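Local coordinates for protein sucrose 6(F)-phosphate phosphorylase (Thermoanaerobacterium thermosaccharolyticum DSM 571, PDB 6S9V) that belongs to the alpha-amylase-related TIM-barrel enzymes and is a carbohydrate-active phosphorylase with a C-terminal antiparallel beta sheet, at residues 453-458 against 467-472; 461-466 against 476-481; 445-450 against 471-476. One frame throughout, in Å; residues are numbered along the deposited sequence.

Interaction 1 (453-458 against 467-472); sequences EFFIED and TWKKDD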
loop_
_atom_site.group_PDB
_atom_site.type_symbol
_atom_site.label_atom_id
_atom_site.label_comp_id
_atom_site.label_asym_id
_atom_site.label_seq_id
_atom_site.Cartn_x
_atom_site.Cartn_y
_atom_site.Cartn_z
ATOM N N GLU A 453 24.827 6.165 7.103
ATOM C CA GLU A 453 24.658 5.309 8.267
ATOM C C GLU A 453 23.622 5.896 9.218
ATOM O O GLU A 453 23.581 7.106 9.442
ATOM C CB GLU A 453 25.990 5.134 8.998
ATOM C CG GLU A 453 27.057 4.394 8.182
ATOM C CD GLU A 453 28.417 4.334 8.868
ATOM O OE1 GLU A 453 28.636 5.112 9.815
ATOM O OE2 GLU A 453 29.278 3.513 8.456
ATOM N N PHE A 454 22.798 5.017 9.781
ATOM C CA PHE A 454 21.703 5.386 10.672
ATOM C C PHE A 454 22.058 5.020 12.106
ATOM O O PHE A 454 22.538 3.912 12.366
ATOM C CB PHE A 454 20.422 4.671 10.244
ATOM C CG PHE A 454 19.249 4.872 11.174
ATOM C CD1 PHE A 454 18.695 6.118 11.363
ATOM C CD2 PHE A 454 18.686 3.786 11.833
ATOM C CE1 PHE A 454 17.604 6.286 12.205
ATOM C CE2 PHE A 454 17.595 3.945 12.672
ATOM C CZ PHE A 454 17.053 5.197 12.854
ATOM N N PHE A 455 21.817 5.951 13.030
ATOM C CA PHE A 455 22.095 5.751 14.449
ATOM C C PHE A 455 20.887 6.173 15.282
ATOM O O PHE A 455 20.386 7.290 15.135
ATOM C CB PHE A 455 23.340 6.540 14.876
ATOM C CG PHE A 455 24.586 6.141 14.130
ATOM C CD1 PHE A 455 25.292 5.008 14.488
ATOM C CD2 PHE A 455 25.031 6.891 13.056
ATOM C CE1 PHE A 455 26.431 4.636 13.792
ATOM C CE2 PHE A 455 26.166 6.528 12.360
ATOM C CZ PHE A 455 26.863 5.396 12.725
ATOM N N ILE A 456 20.438 5.279 16.154
ATOM C CA ILE A 456 19.398 5.574 17.135
ATOM C C ILE A 456 20.094 6.075 18.396
ATOM O O ILE A 456 20.922 5.367 18.981
ATOM C CB ILE A 456 18.540 4.336 17.442
ATOM C CG1 ILE A 456 17.858 3.796 16.179
ATOM C CG2 ILE A 456 17.488 4.663 18.509
ATOM C CD1 ILE A 456 17.250 2.423 16.362
ATOM N N GLU A 457 19.785 7.301 18.804
ATOM C CA GLU A 457 20.529 7.971 19.859
ATOM C C GLU A 457 19.763 7.860 21.168
ATOM O O GLU A 457 18.529 7.903 21.185
ATOM C CB GLU A 457 20.764 9.454 19.546
ATOM C CG GLU A 457 21.453 9.737 18.219
ATOM C CD GLU A 457 22.950 9.481 18.251
ATOM O OE1 GLU A 457 23.442 8.836 19.206
ATOM O OE2 GLU A 457 23.637 9.935 17.309
ATOM N N ASP A 458 20.509 7.704 22.255
ATOM C CA ASP A 458 19.919 7.678 23.581
ATOM C C ASP A 458 19.240 9.008 23.865
ATOM O O ASP A 458 19.699 10.069 23.431
ATOM C CB ASP A 458 20.990 7.422 24.636
ATOM C CG ASP A 458 20.408 7.299 26.029
ATOM O OD1 ASP A 458 19.221 6.931 26.146
ATOM O OD2 ASP A 458 21.122 7.620 27.000
ATOM N N THR A 467 19.848 9.937 14.032
ATOM C CA THR A 467 20.925 10.571 13.289
ATOM C C THR A 467 21.296 9.758 12.059
ATOM O O THR A 467 21.374 8.527 12.115
ATOM C CB THR A 467 22.175 10.744 14.176
ATOM O OG1 THR A 467 21.920 11.709 15.206
ATOM C CG2 THR A 467 23.382 11.174 13.347
ATOM N N TRP A 468 21.533 10.467 10.955
ATOM C CA TRP A 468 22.110 9.910 9.736
ATOM C C TRP A 468 23.460 10.574 9.489
ATOM O O TRP A 468 23.619 11.782 9.700
ATOM C CB TRP A 468 21.181 10.116 8.534
ATOM C CG TRP A 468 19.963 9.248 8.574
ATOM C CD1 TRP A 468 18.784 9.512 9.221
ATOM C CD2 TRP A 468 19.802 7.971 7.951
ATOM N NE1 TRP A 468 17.897 8.484 9.027
ATOM C CE2 TRP A 468 18.496 7.521 8.252
ATOM C CE3 TRP A 468 20.629 7.166 7.163
ATOM C CZ2 TRP A 468 18.010 6.298 7.809
ATOM C CZ3 TRP A 468 20.138 5.946 6.715
ATOM C CH2 TRP A 468 18.843 5.524 7.037
ATOM N N LYS A 469 24.430 9.786 9.027
ATOM C CA LYS A 469 25.770 10.301 8.770
ATOM C C LYS A 469 26.287 9.793 7.434
ATOM O O LYS A 469 26.208 8.592 7.156
ATOM C CB LYS A 469 26.738 9.862 9.880
ATOM C CG LYS A 469 26.505 10.529 11.221
ATOM C CD LYS A 469 27.392 9.946 12.319
ATOM C CE LYS A 469 28.865 10.240 12.092
ATOM N NZ LYS A 469 29.187 11.641 12.478
ATOM N N LYS A 470 26.828 10.704 6.620
ATOM C CA LYS A 470 27.560 10.322 5.415
ATOM C C LYS A 470 28.679 11.325 5.173
ATOM O O LYS A 470 28.415 12.506 4.935
ATOM C CB LYS A 470 26.648 10.235 4.186
ATOM C CG LYS A 470 27.412 9.856 2.915
ATOM C CD LYS A 470 26.525 9.755 1.684
ATOM C CE LYS A 470 27.365 9.345 0.468
ATOM N NZ LYS A 470 26.546 9.087 -0.758
ATOM N N ASP A 471 29.918 10.852 5.213
ATOM C CA ASP A 471 31.081 11.695 4.915
ATOM C C ASP A 471 31.066 12.841 5.923
ATOM O O ASP A 471 30.947 12.582 7.131
ATOM C CB ASP A 471 31.036 12.112 3.449
ATOM C CG ASP A 471 31.084 10.933 2.503
ATOM O OD1 ASP A 471 31.703 9.909 2.860
ATOM O OD2 ASP A 471 30.511 11.030 1.398
ATOM N N ASP A 472 31.173 14.091 5.489
ATOM C CA ASP A 472 31.114 15.234 6.386
ATOM C C ASP A 472 29.689 15.702 6.624
ATOM O O ASP A 472 29.485 16.682 7.347
ATOM C CB ASP A 472 31.953 16.387 5.823
ATOM C CG ASP A 472 31.516 16.802 4.429
ATOM O OD1 ASP A 472 30.875 15.990 3.732
ATOM O OD2 ASP A 472 31.823 17.943 4.025
#
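Phe-454 lies over one face of the Trp-468 indole, and this is the tight part of the contact. Its CB sits above the six-membered ring, 3.6 Å from the centroid and 9° off the normal, a CH-pi contact. The phenyl ring then leans across toward the five-membered ring, with the two planes at 39°. Phe-454 CD1 comes within 3.4 Å of Trp-468 CE2. With chi1 at 174°, Phe-454 turns its ring from CB across the indole, while Trp-468 CG is turned beside its N, which brings the indole back under its partner. Phe-384 O accepts a hydrogen bond from Trp-468 NE1, and Pro-386 touches both side chains.

Strands 453-456 and 467-470 run antiparallel. Glu-453 with Lys-469 and Phe-455 with Thr-467 are hydrogen-bonded pairs, each with two backbone bonds; Glu-453 N to Lys-469 O measures 2.8 Å.

The other face of the sheet is looser. Glu-453, Phe-455 and Lys-469 are exposed there, while Thr-467 is buried. Phe-455 CE2 touches Lys-469 CD at 3.6 Å, the two side chains crossing at about a right angle. Thr-467 OG1 is 3.2 Å from Glu-457 OE2, a weak and unsettled bond; its stronger partner is Ser-476 OG.

The contact is therefore two-sided. Phe-454 and Trp-468, with Phe-384 and Pro-386, join the edge strand to the region of helix 372-384. Phe-455, Glu-453 and the poorly ordered Lys-469 face solvent.

Interaction 2 (461-466 against 476-481); sequences KDEIRL and SLFIDL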
loop_
_atom_site.group_PDB
_atom_site.type_symbol
_atom_site.label_atom_id
_atom_site.label_comp_id
_atom_site.label_asym_id
_atom_site.label_seq_id
_atom_site.Cartn_x
_atom_site.Cartn_y
_atom_site.Cartn_z
ATOM N N LYS A 461 12.475 9.307 27.525
ATOM C CA LYS A 461 11.307 8.630 26.979
ATOM C C LYS A 461 10.415 9.572 26.188
ATOM O O LYS A 461 9.799 9.156 25.201
ATOM C CB LYS A 461 10.492 8.007 28.117
ATOM C CG LYS A 461 9.372 7.091 27.653
ATOM C CD LYS A 461 8.568 6.524 28.829
ATOM C CE LYS A 461 7.761 7.614 29.542
ATOM N NZ LYS A 461 6.798 8.320 28.641
ATOM N N ASP A 462 10.339 10.840 26.591
ATOM C CA ASP A 462 9.522 11.822 25.887
ATOM C C ASP A 462 10.313 12.604 24.849
ATOM O O ASP A 462 9.940 13.732 24.506
ATOM C CB ASP A 462 8.848 12.764 26.893
ATOM C CG ASP A 462 9.839 13.511 27.771
ATOM O OD1 ASP A 462 11.067 13.406 27.548
ATOM O OD2 ASP A 462 9.378 14.208 28.707
ATOM N N GLU A 463 11.373 12.011 24.306
ATOM C CA GLU A 463 12.151 12.621 23.239
ATOM C C GLU A 463 12.367 11.587 22.142
ATOM O O GLU A 463 12.168 10.388 22.345
ATOM C CB GLU A 463 13.506 13.130 23.747
ATOM C CG GLU A 463 13.438 14.158 24.853
ATOM C CD GLU A 463 14.804 14.463 25.445
ATOM O OE1 GLU A 463 15.726 13.630 25.294
ATOM O OE2 GLU A 463 14.961 15.532 26.066
ATOM N N ILE A 464 12.765 12.071 20.968
ATOM C CA ILE A 464 13.205 11.228 19.862
ATOM C C ILE A 464 14.492 11.829 19.316
ATOM O O ILE A 464 14.535 13.021 18.998
ATOM C CB ILE A 464 12.135 11.131 18.756
ATOM C CG1 ILE A 464 10.911 10.371 19.275
ATOM C CG2 ILE A 464 12.706 10.460 17.511
ATOM C CD1 ILE A 464 9.674 10.525 18.417
ATOM N N ARG A 465 15.537 11.008 19.201
ATOM C CA ARG A 465 16.819 11.475 18.675
ATOM C C ARG A 465 17.349 10.430 17.710
ATOM O O ARG A 465 17.742 9.339 18.134
ATOM C CB ARG A 465 17.823 11.742 19.796
ATOM C CG ARG A 465 17.441 12.904 20.694
ATOM C CD ARG A 465 18.604 13.341 21.598
ATOM N NE ARG A 465 19.550 14.215 20.908
ATOM C CZ ARG A 465 20.538 14.878 21.507
ATOM N NH1 ARG A 465 20.719 14.770 22.818
ATOM N NH2 ARG A 465 21.351 15.650 20.798
ATOM N N LEU A 466 17.354 10.766 16.421
ATOM C CA LEU A 466 17.809 9.882 15.356
ATOM C C LEU A 466 18.787 10.626 14.458
ATOM O O LEU A 466 18.568 11.795 14.127
ATOM C CB LEU A 466 16.625 9.370 14.538
ATOM C CG LEU A 466 15.510 8.683 15.332
ATOM C CD1 LEU A 466 14.317 8.400 14.420
ATOM C CD2 LEU A 466 16.001 7.398 16.005
ATOM N N SER A 476 20.661 15.307 12.491
ATOM C CA SER A 476 20.166 14.720 13.731
ATOM C C SER A 476 18.783 15.291 14.014
ATOM O O SER A 476 18.639 16.497 14.234
ATOM C CB SER A 476 21.114 15.004 14.895
ATOM O OG SER A 476 22.396 14.473 14.620
ATOM N N LEU A 477 17.782 14.422 13.980
ATOM C CA LEU A 477 16.422 14.789 14.337
ATOM C C LEU A 477 16.290 14.835 15.848
ATOM O O LEU A 477 16.729 13.917 16.547
ATOM C CB LEU A 477 15.445 13.768 13.755
ATOM C CG LEU A 477 13.981 13.858 14.198
ATOM C CD1 LEU A 477 13.344 15.135 13.658
ATOM C CD2 LEU A 477 13.200 12.622 13.758
ATOM N N PHE A 478 15.690 15.904 16.357
ATOM C CA PHE A 478 15.297 15.955 17.755
ATOM C C PHE A 478 13.832 16.352 17.823
ATOM O O PHE A 478 13.445 17.379 17.258
ATOM C CB PHE A 478 16.139 16.941 18.559
ATOM C CG PHE A 478 15.744 17.014 20.002
ATOM C CD1 PHE A 478 14.761 17.894 20.426
ATOM C CD2 PHE A 478 16.324 16.170 20.929
ATOM C CE1 PHE A 478 14.386 17.943 21.746
ATOM C CE2 PHE A 478 15.950 16.226 22.263
ATOM C CZ PHE A 478 14.977 17.105 22.664
ATOM N N ILE A 479 13.030 15.546 18.516
ATOM C CA ILE A 479 11.628 15.860 18.777
ATOM C C ILE A 479 11.410 15.881 20.282
ATOM O O ILE A 479 11.764 14.925 20.982
ATOM C CB ILE A 479 10.664 14.856 18.118
ATOM C CG1 ILE A 479 10.793 14.872 16.597
ATOM C CG2 ILE A 479 9.203 15.184 18.528
ATOM C CD1 ILE A 479 10.114 13.695 15.896
ATOM N N ASP A 480 10.851 16.980 20.776
ATOM C CA ASP A 480 10.331 17.066 22.138
ATOM C C ASP A 480 8.866 16.652 22.075
ATOM O O ASP A 480 8.029 17.401 21.561
ATOM C CB ASP A 480 10.499 18.480 22.684
ATOM C CG ASP A 480 10.014 18.626 24.116
ATOM O OD1 ASP A 480 9.384 17.685 24.648
ATOM O OD2 ASP A 480 10.285 19.691 24.717
ATOM N N LEU A 481 8.554 15.449 22.568
ATOM C CA LEU A 481 7.185 14.950 22.484
ATOM C C LEU A 481 6.238 15.710 23.400
ATOM O O LEU A 481 5.016 15.569 23.260
ATOM C CB LEU A 481 7.138 13.459 22.819
ATOM C CG LEU A 481 7.815 12.560 21.772
ATOM C CD1 LEU A 481 7.897 11.148 22.296
ATOM C CD2 LEU A 481 7.074 12.610 20.444
HETATM O O HOH W 1 10.800 16.189 26.070
HETATM O O HOH W 2 19.183 14.512 18.088
#
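A beta hairpin of the C-terminal antiparallel sheet is built here from strands 463-470 and 473-480. In the segments 463-466 and 476-480 the strands are almost exactly antiparallel, at 177°. Ile-464 with Ile-479 and Leu-466 with Leu-477 are hydrogen-bonded pairs, each joined by two backbone bonds. The bond from Leu-477 N to Leu-466 O is short, at 2.7 Å. Beyond the strand, Leu-481 N reaches Asp-462 O at 2.9 Å.

One face is apolar and buried. Ile-464 and Ile-479 lie side by side and point the same way, with their CB atoms 4.1 Å apart. Leu-481 crosses Ile-464 at about a right angle, and its CD2 meets Ile-464 CD1 at 3.9 Å. Helix 372-384 packs on this face through Ile-381, Ala-380 and Phe-384, and helix 289-295 through Leu-291, Tyr-292 and Leu-295.

On the opposite face, Glu-463 and Arg-465 meet the same side of the Phe-478 ring. A chi1 of 180° swings the Phe-478 ring toward the neighbouring strand. Glu-463 OE2 sits at the ring edge, near its plane, 3.7 Å from Phe-478 CZ. Arg-465 CG approaches Phe-478 CD2 to 3.5 Å, and the guanidinium stands steeply to the ring, with planes 82° apart, so the groups are not stacked. Water 2 lies in the guanidinium plane, accepts from Arg-465 NE and donates to Leu-477 O. Glu-463 OE1 is bonded to Arg-460 N.

The hairpin is thus amphipathic. Its branched aliphatic side chains seal against helices. Its polar face is joined by the Arg-465 stem against Phe-478 and by the water between Arg-465 NE and Leu-477 O.

Interaction 3 (445-450 against 471-476); sequences NEYEAF and DDKRCS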
loop_
_atom_site.group_PDB
_atom_site.type_symbol
_atom_site.label_atom_id
_atom_site.label_comp_id
_atom_site.label_asym_id
_atom_site.label_seq_id
_atom_site.Cartn_x
_atom_site.Cartn_y
_atom_site.Cartn_z
ATOM N N ASN A 445 14.958 14.682 0.495
ATOM C CA ASN A 445 15.451 14.336 -0.834
ATOM C C ASN A 445 16.833 14.903 -1.118
ATOM O O ASN A 445 17.571 14.339 -1.935
ATOM C CB ASN A 445 14.504 14.841 -1.921
ATOM C CG ASN A 445 13.205 14.083 -1.947
ATOM O OD1 ASN A 445 13.115 12.974 -1.415
ATOM N ND2 ASN A 445 12.182 14.675 -2.570
ATOM N N GLU A 446 17.190 16.023 -0.494
ATOM C CA GLU A 446 18.403 16.740 -0.862
ATOM C C GLU A 446 19.583 16.421 0.041
ATOM O O GLU A 446 20.722 16.375 -0.436
ATOM C CB GLU A 446 18.173 18.260 -0.821
ATOM C CG GLU A 446 17.204 18.817 -1.859
ATOM C CD GLU A 446 16.807 20.265 -1.568
ATOM O OE1 GLU A 446 17.167 20.769 -0.486
ATOM O OE2 GLU A 446 16.146 20.903 -2.421
ATOM N N TYR A 447 19.360 16.195 1.330
ATOM C CA TYR A 447 20.484 16.094 2.247
ATOM C C TYR A 447 21.120 14.713 2.163
ATOM O O TYR A 447 20.449 13.693 2.331
ATOM C CB TYR A 447 20.062 16.412 3.675
ATOM C CG TYR A 447 21.274 16.753 4.512
ATOM C CD1 TYR A 447 21.996 17.919 4.279
ATOM C CD2 TYR A 447 21.730 15.886 5.489
ATOM C CE1 TYR A 447 23.127 18.222 5.024
ATOM C CE2 TYR A 447 22.849 16.182 6.236
ATOM C CZ TYR A 447 23.542 17.343 6.002
ATOM O OH TYR A 447 24.661 17.613 6.746
ATOM N N GLU A 448 22.430 14.689 1.940
ATOM C CA GLU A 448 23.111 13.463 1.542
ATOM C C GLU A 448 23.232 12.441 2.667
ATOM O O GLU A 448 23.441 11.253 2.382
ATOM C CB GLU A 448 24.495 13.828 1.001
ATOM C CG GLU A 448 24.467 14.758 -0.222
ATOM C CD GLU A 448 24.338 16.257 0.111
ATOM O OE1 GLU A 448 23.935 16.621 1.244
ATOM O OE2 GLU A 448 24.650 17.080 -0.783
ATOM N N ALA A 449 23.088 12.858 3.928
ATOM C CA ALA A 449 23.304 11.943 5.045
ATOM C C ALA A 449 22.309 10.788 5.049
ATOM O O ALA A 449 22.617 9.706 5.567
ATOM C CB ALA A 449 23.227 12.701 6.373
ATOM N N PHE A 450 21.104 10.995 4.511
ATOM C CA PHE A 450 20.111 9.925 4.512
ATOM C C PHE A 450 20.557 8.730 3.684
ATOM O O PHE A 450 19.981 7.648 3.815
ATOM C CB PHE A 450 18.773 10.440 3.980
ATOM C CG PHE A 450 18.118 11.435 4.882
ATOM C CD1 PHE A 450 17.543 11.035 6.081
ATOM C CD2 PHE A 450 18.070 12.774 4.535
ATOM C CE1 PHE A 450 16.935 11.954 6.915
ATOM C CE2 PHE A 450 17.454 13.697 5.369
ATOM C CZ PHE A 450 16.896 13.287 6.559
ATOM N N ASP A 471 29.918 10.852 5.213
ATOM C CA ASP A 471 31.081 11.695 4.915
ATOM C C ASP A 471 31.066 12.841 5.923
ATOM O O ASP A 471 30.947 12.582 7.131
ATOM C CB ASP A 471 31.036 12.112 3.449
ATOM C CG ASP A 471 31.084 10.933 2.503
ATOM O OD1 ASP A 471 31.703 9.909 2.860
ATOM O OD2 ASP A 471 30.511 11.030 1.398
ATOM N N ASP A 472 31.173 14.091 5.489
ATOM C CA ASP A 472 31.114 15.234 6.386
ATOM C C ASP A 472 29.689 15.702 6.624
ATOM O O ASP A 472 29.485 16.682 7.347
ATOM C CB ASP A 472 31.953 16.387 5.823
ATOM C CG ASP A 472 31.516 16.802 4.429
ATOM O OD1 ASP A 472 30.875 15.990 3.732
ATOM O OD2 ASP A 472 31.823 17.943 4.025
ATOM N N LYS A 473 28.702 15.026 6.041
ATOM C CA LYS A 473 27.308 15.394 6.222
ATOM C C LYS A 473 26.715 14.587 7.370
ATOM O O LYS A 473 26.986 13.391 7.515
ATOM C CB LYS A 473 26.508 15.138 4.943
ATOM C CG LYS A 473 27.129 15.701 3.664
ATOM C CD LYS A 473 27.233 17.217 3.661
ATOM C CE LYS A 473 27.597 17.729 2.269
ATOM N NZ LYS A 473 27.900 19.188 2.247
ATOM N N ARG A 474 25.890 15.242 8.175
ATOM C CA ARG A 474 25.220 14.568 9.274
ATOM C C ARG A 474 23.975 15.379 9.589
ATOM O O ARG A 474 24.030 16.611 9.592
ATOM C CB ARG A 474 26.127 14.455 10.498
ATOM C CG ARG A 474 25.474 13.824 11.707
ATOM C CD ARG A 474 26.403 13.870 12.904
ATOM N NE ARG A 474 26.686 15.241 13.313
ATOM C CZ ARG A 474 25.889 15.956 14.102
ATOM N NH1 ARG A 474 24.765 15.427 14.568
ATOM N NH2 ARG A 474 26.214 17.200 14.427
ATOM N N CYS A 475 22.865 14.695 9.834
ATOM C CA CYS A 475 21.644 15.359 10.279
ATOM C C CYS A 475 21.039 14.582 11.437
ATOM O O CYS A 475 20.935 13.352 11.382
ATOM C CB CYS A 475 20.624 15.510 9.138
ATOM S SG CYS A 475 20.115 14.017 8.271
ATOM N N SER A 476 20.661 15.307 12.491
ATOM C CA SER A 476 20.166 14.720 13.731
ATOM C C SER A 476 18.783 15.291 14.014
ATOM O O SER A 476 18.639 16.497 14.234
ATOM C CB SER A 476 21.114 15.004 14.895
ATOM O OG SER A 476 22.396 14.473 14.620
#
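Cys-475 SG sits over one face of the Phe-450 ring, 4.0 Å from the centroid and 22° off the normal. It is displaced toward the rim, and Phe-450 CZ is the nearest ring atom. The sulfur also meets Tyr-447, but obliquely, 4.9 Å from that centroid. Chi1 of 56° tucks SG between the backbone N and the carbonyl carbon of Cys-475, the position from which it reaches both rings. Cys-475 CB touches Tyr-447 CE2 at 3.7 Å, and Ala-449 CB closes on the sulfur at 3.9 Å.

Tyr-447 also makes the hydrogen bond of this contact. Arg-474 N donates to Tyr-447 OH at 3.0 Å, bent to 143° at the hydrogen. The Tyr-447 ring lies across strand 473-476, and its hydroxyl reaches the backbone N of Arg-474. The same hydroxyl is bonded to Ile-491 O. At the outer end, Lys-473 bends at chi2 and runs past Glu-448; Lys-473 CE is 4.0 Å from Glu-448 OE1. Glu-448 OE1 and Lys-473 NZ stay 4.8 Å apart, while Lys-473 NZ makes a long, weak ion pair with Glu-493.

A second shell surrounds these groups. Tyr-447 lies nearly parallel to Phe-443 and edge-to-face with Tyr-490. Phe-450 meets Phe-384 edge-to-face and also touches Trp-468. The turn after helix 432-446, with its 3-10 segment from 448, brings Tyr-447, Ala-449 and Phe-450 to the strand.

The result is a mainly apolar junction of sulfur and aromatic rings. One hydroxyl of a buried tyrosine, bonded to the backbone of two adjacent strands, ties the helix end to the sheet.

In the fold
After helix 432-446 the chain enters a five-stranded antiparallel sheet. Segment 445-450 comes first and meets 471-476 later in the chain, so interaction 3 closes the longest loop, with 20 residues between its segments. Segment 453-458 follows and pairs with 467-472, closing the first hairpin as interaction 1. Segments 461-466 and 476-481 close the second hairpin as interaction 2, which crosses both of the others along the chain. Interactions 1 and 3 end on overlapping segments. Strand 463-470 serves both hairpins, and a probable backbone hydrogen bond between Glu-457 N and Arg-465 O joins interactions 1 and 2. Together they tie edge strand, sheet and preceding helix.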